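Local coordinates for adenylation domain (Streptomyces sp., PDB 5N9X), which binds adenosine-5'-triphosphate and threonine and belongs to the ANL group of AMP-binding enzymes, at residues Asp58-Asp62 and Ala63-Lys67; Pro132-Glu136 and Glu137-Ala141. All blocks are in the same frame, centred on the assembly; numbering follows the deposited sequence.

Interaction 1 (Asp58-Asp62 and Ala63-Lys67)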
loop_
_atom_site.group_PDB
_atom_site.type_symbol
_atom_site.label_atom_id
_atom_site.label_comp_id
_atom_site.label_asym_id
_atom_site.label_seq_id
_atom_site.Cartn_x
_atom_site.Cartn_y
_atom_site.Cartn_z
ATOM N N ASP A 58 -26.553 12.607 -4.446
ATOM C CA ASP A 58 -27.992 12.690 -4.630
ATOM C C ASP A 58 -28.468 11.555 -5.550
ATOM O O ASP A 58 -29.411 10.828 -5.203
ATOM C CB ASP A 58 -28.395 14.064 -5.181
ATOM C CG ASP A 58 -28.251 15.176 -4.147
ATOM O OD1 ASP A 58 -28.822 15.038 -3.051
ATOM O OD2 ASP A 58 -27.584 16.200 -4.423
ATOM N N LEU A 59 -27.795 11.369 -6.688
ATOM C CA LEU A 59 -28.089 10.226 -7.551
ATOM C C LEU A 59 -27.999 8.889 -6.796
ATOM O O LEU A 59 -28.888 8.033 -6.918
ATOM C CB LEU A 59 -27.163 10.199 -8.766
ATOM C CG LEU A 59 -27.320 8.918 -9.592
ATOM C CD1 LEU A 59 -28.647 8.948 -10.312
ATOM C CD2 LEU A 59 -26.184 8.727 -10.584
ATOM N N LEU A 60 -26.949 8.702 -6.008
ATOM C CA LEU A 60 -26.827 7.443 -5.280
ATOM C C LEU A 60 -27.974 7.278 -4.286
ATOM O O LEU A 60 -28.556 6.187 -4.157
ATOM C CB LEU A 60 -25.484 7.356 -4.570
ATOM C CG LEU A 60 -24.327 7.126 -5.543
ATOM C CD1 LEU A 60 -22.986 7.390 -4.854
ATOM C CD2 LEU A 60 -24.387 5.734 -6.160
ATOM N N HIS A 61 -28.306 8.362 -3.592
ATOM C CA HIS A 61 -29.428 8.324 -2.671
ATOM C C HIS A 61 -30.710 7.858 -3.365
ATOM O O HIS A 61 -31.367 6.935 -2.878
ATOM C CB HIS A 61 -29.651 9.683 -2.033
ATOM C CG HIS A 61 -30.641 9.666 -0.910
ATOM N ND1 HIS A 61 -30.280 9.416 0.400
ATOM C CD2 HIS A 61 -31.980 9.860 -0.897
ATOM C CE1 HIS A 61 -31.352 9.472 1.166
ATOM N NE2 HIS A 61 -32.399 9.735 0.404
ATOM N N ASP A 62 -31.045 8.487 -4.497
ATOM C CA ASP A 62 -32.229 8.129 -5.299
ATOM C C ASP A 62 -32.264 6.634 -5.642
ATOM O O ASP A 62 -33.307 5.996 -5.571
ATOM C CB ASP A 62 -32.286 8.935 -6.614
ATOM C CG ASP A 62 -32.411 10.437 -6.404
ATOM O OD1 ASP A 62 -32.811 10.880 -5.307
ATOM O OD2 ASP A 62 -32.102 11.179 -7.363
ATOM N N ALA A 63 -31.120 6.078 -6.023
ATOM C CA ALA A 63 -31.044 4.665 -6.373
ATOM C C ALA A 63 -31.122 3.759 -5.146
ATOM O O ALA A 63 -30.935 2.553 -5.251
ATOM C CB ALA A 63 -29.779 4.387 -7.131
ATOM N N GLY A 64 -31.389 4.342 -3.987
ATOM C CA GLY A 64 -31.452 3.580 -2.756
ATOM C C GLY A 64 -30.096 3.154 -2.219
ATOM O O GLY A 64 -29.849 1.973 -1.980
ATOM N N VAL A 65 -29.204 4.115 -2.049
ATOM C CA VAL A 65 -28.011 3.886 -1.256
ATOM C C VAL A 65 -28.188 4.653 0.048
ATOM O O VAL A 65 -28.638 5.802 0.030
ATOM C CB VAL A 65 -26.751 4.335 -1.990
ATOM C CG1 VAL A 65 -25.569 4.299 -1.056
ATOM C CG2 VAL A 65 -26.524 3.453 -3.212
ATOM N N ARG A 66 -27.868 4.019 1.173
ATOM C CA ARG A 66 -28.038 4.643 2.485
ATOM C C ARG A 66 -26.727 4.718 3.262
ATOM O O ARG A 66 -25.778 4.001 2.956
ATOM C CB ARG A 66 -29.077 3.873 3.303
ATOM C CG ARG A 66 -30.494 4.209 2.920
ATOM C CD ARG A 66 -30.637 5.708 2.756
ATOM N NE ARG A 66 -31.968 6.094 2.311
ATOM C CZ ARG A 66 -32.324 6.214 1.040
ATOM N NH1 ARG A 66 -31.443 5.984 0.074
ATOM N NH2 ARG A 66 -33.561 6.570 0.738
ATOM N N LYS A 67 -26.677 5.580 4.274
ATOM C CA LYS A 67 -25.516 5.625 5.160
ATOM C C LYS A 67 -25.189 4.211 5.667
ATOM O O LYS A 67 -26.088 3.413 5.923
ATOM C CB LYS A 67 -25.768 6.582 6.329
ATOM C CG LYS A 67 -24.735 6.509 7.450
ATOM C CD LYS A 67 -24.628 7.840 8.191
ATOM C CE LYS A 67 -25.764 8.018 9.197
ATOM N NZ LYS A 67 -25.750 6.924 10.218
#
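His61 and Arg66 are brought together by two torsions: the imidazole swings out with CG trans to its backbone N (chi1 -170°), while the arginine chain folds at chi2 (-44°) and turns its guanidinium back over the end of the helix. The two flat groups stack almost in parallel, with planes 10° apart and centres 3.7 Å from each other. Arg66 NH1 lies above the middle of the ring, and His61 CE1 sits 3.4 Å from Arg66 CZ.

Two backbone carbonyls fix the rotation of the guanidinium. Arg66 NH1 donates to His61 O at 3.1 Å and to Val65 O at 2.8 Å, reaching the latter from above its carbonyl plane. His61 O is thus gripped twice, since Gly64 N also bonds to it at 2.8 Å. Together with the bond from Val65 N to Leu60 O (3.0 Å), this makes a Schellman motif, in which Gly64, at positive phi, is the C-prime residue that ends the helix. The charge of Arg66 near the carbonyl end of the helix would probably be favourable there. On the buried side of the turn, the CB atoms of Leu60 and Val65 approach to 4.2 Å.

The turn leads from helix 46-62 towards strand 70-74, with Arg66 N bonded to Asp69. Leu59 and Leu60 rest on strand 133-134, and His61 touches the loop residue Pro153.

Interaction 2 (Pro132-Glu136 and Glu137-Ala141)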
loop_
_atom_site.group_PDB
_atom_site.type_symbol
_atom_site.label_atom_id
_atom_site.label_comp_id
_atom_site.label_asym_id
_atom_site.label_seq_id
_atom_site.Cartn_x
_atom_site.Cartn_y
_atom_site.Cartn_z
ATOM N N PRO A 132 -27.977 -3.015 -8.636
ATOM C CA PRO A 132 -28.094 -1.872 -9.553
ATOM C C PRO A 132 -26.755 -1.296 -10.007
ATOM O O PRO A 132 -25.781 -1.322 -9.254
ATOM C CB PRO A 132 -28.874 -0.834 -8.737
ATOM C CG PRO A 132 -28.878 -1.310 -7.314
ATOM C CD PRO A 132 -28.205 -2.644 -7.230
ATOM N N LEU A 133 -26.720 -0.779 -11.231
ATOM C CA LEU A 133 -25.516 -0.144 -11.756
ATOM C C LEU A 133 -25.615 1.359 -11.912
ATOM O O LEU A 133 -26.642 1.890 -12.319
ATOM C CB LEU A 133 -25.136 -0.721 -13.115
ATOM C CG LEU A 133 -23.621 -0.893 -13.246
ATOM C CD1 LEU A 133 -23.135 -2.121 -12.496
ATOM C CD2 LEU A 133 -23.176 -0.919 -14.694
ATOM N N VAL A 134 -24.529 2.036 -11.568
ATOM C CA VAL A 134 -24.270 3.376 -12.048
ATOM C C VAL A 134 -23.121 3.213 -13.029
ATOM O O VAL A 134 -22.067 2.702 -12.663
ATOM C CB VAL A 134 -23.905 4.332 -10.918
ATOM C CG1 VAL A 134 -23.908 5.779 -11.414
ATOM C CG2 VAL A 134 -24.862 4.155 -9.770
ATOM N N THR A 135 -23.327 3.595 -14.282
ATOM C CA THR A 135 -22.306 3.377 -15.307
ATOM C C THR A 135 -21.324 4.530 -15.305
ATOM O O THR A 135 -21.553 5.533 -14.636
ATOM C CB THR A 135 -22.927 3.229 -16.703
ATOM O OG1 THR A 135 -23.592 4.448 -17.050
ATOM C CG2 THR A 135 -23.912 2.083 -16.721
ATOM N N GLU A 136 -20.232 4.388 -16.044
ATOM C CA GLU A 136 -19.280 5.477 -16.122
ATOM C C GLU A 136 -19.926 6.655 -16.833
ATOM O O GLU A 136 -19.723 7.810 -16.448
ATOM C CB GLU A 136 -17.991 5.050 -16.834
ATOM C CG GLU A 136 -16.800 5.932 -16.464
ATOM C CD GLU A 136 -15.500 5.512 -17.125
ATOM O OE1 GLU A 136 -15.373 4.335 -17.532
ATOM O OE2 GLU A 136 -14.607 6.374 -17.240
ATOM N N GLU A 137 -20.705 6.356 -17.870
ATOM C CA GLU A 137 -21.384 7.393 -18.634
ATOM C C GLU A 137 -22.373 8.081 -17.716
ATOM O O GLU A 137 -22.510 9.312 -17.737
ATOM C CB GLU A 137 -22.092 6.817 -19.868
ATOM C CG GLU A 137 -23.123 7.766 -20.475
ATOM C CD GLU A 137 -23.742 7.251 -21.766
ATOM O OE1 GLU A 137 -23.975 6.025 -21.879
ATOM O OE2 GLU A 137 -24.008 8.086 -22.663
ATOM N N ASN A 138 -23.050 7.290 -16.891
ATOM C CA ASN A 138 -23.928 7.859 -15.882
ATOM C C ASN A 138 -23.191 8.873 -15.004
ATOM O O ASN A 138 -23.696 9.968 -14.782
ATOM C CB ASN A 138 -24.538 6.766 -15.012
ATOM C CG ASN A 138 -25.733 6.087 -15.667
ATOM O OD1 ASN A 138 -26.033 4.926 -15.370
ATOM N ND2 ASN A 138 -26.420 6.804 -16.559
ATOM N N VAL A 139 -22.000 8.514 -14.519
ATOM C CA VAL A 139 -21.205 9.383 -13.646
ATOM C C VAL A 139 -20.713 10.646 -14.367
ATOM O O VAL A 139 -20.792 11.746 -13.810
ATOM C CB VAL A 139 -19.984 8.617 -13.046
ATOM C CG1 VAL A 139 -18.932 9.574 -12.490
ATOM C CG2 VAL A 139 -20.449 7.645 -11.966
ATOM N N ALA A 140 -20.229 10.483 -15.600
ATOM C CA ALA A 140 -19.807 11.611 -16.439
ATOM C C ALA A 140 -20.914 12.635 -16.686
ATOM O O ALA A 140 -20.644 13.816 -16.919
ATOM C CB ALA A 140 -19.275 11.105 -17.784
ATOM N N ALA A 141 -22.156 12.181 -16.640
ATOM C CA ALA A 141 -23.296 13.015 -17.003
ATOM C C ALA A 141 -23.573 14.096 -15.978
ATOM O O ALA A 141 -24.141 15.131 -16.312
ATOM C CB ALA A 141 -24.546 12.150 -17.192
#
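Thr135 and Asn138 form a capping box at the start of helix 136-141, where the chain leaves strand 133-134, the outermost strand on one side of a parallel four-stranded sheet. Thr135 is the N-cap. With chi1 at 63°, its OG1 is tucked between its own backbone N and carbonyl carbon, and from there it accepts from Asn138 N at 2.9 Å. The reciprocal bond runs from Thr135 N to Asn138 OD1 at 3.2 Å. Its N-H points almost straight at the oxygen (172°) but arrives from the side of the amide C=O, at a C=O...N angle of 105°. Each side chain therefore serves the other residue's backbone N-H, and the pair fixes the turn from strand to helix. Just beyond the box, Val139 N donates to Thr135 O at 3.0 Å and the helical bonding begins.

The tightly packed part is apolar. Val134 CG1 lies 3.8 Å from Asn138 CB and 4.0 Å from Val139 CG2, the two valine side chains crossing at about a right angle. Both valines are buried: Val139 packs on Leu56 of helix 46-62, and both rest on Val120 of the adjacent strand.

The other side is looser. Glu137 is solvent-exposed; its CB bond points away from the preceding segment, and the chain is extended beyond CG. The CB bond of Glu136 points away from the helix segment too, and its chain is likewise extended, but its carboxylate is held, OE2 accepting from Asn80 ND2 at the start of helix 79-90. Its carbonyl remains in the helix: Ala140 N bonds to Glu136 O at 2.8 Å, nearly in line with the C=O bond.

In the fold
The two interactions are opposite helix ends: interaction 1 closes helix 46-62, whereas interaction 2 opens helix 136-141. Each has a buried apolar side and a polar side nearer the surface. The buried sides meet at Val134, with Leu59 CD2 approaching Val134 CG1 to 3.8 Å and Leu60 CD2 reaching Val134 CG2 at 4.0 Å; through these contacts helix 46-62 packs directly against the edge strand 133-134. The centres of the two interactions are about 13 Å apart. Their chemistry follows the helix ends: at 58-67 a cationic side chain gathers carbonyl oxygens, while at 132-141 neutral side-chain oxygens accept backbone N-H groups. Both lie on the same side of the chain's centre.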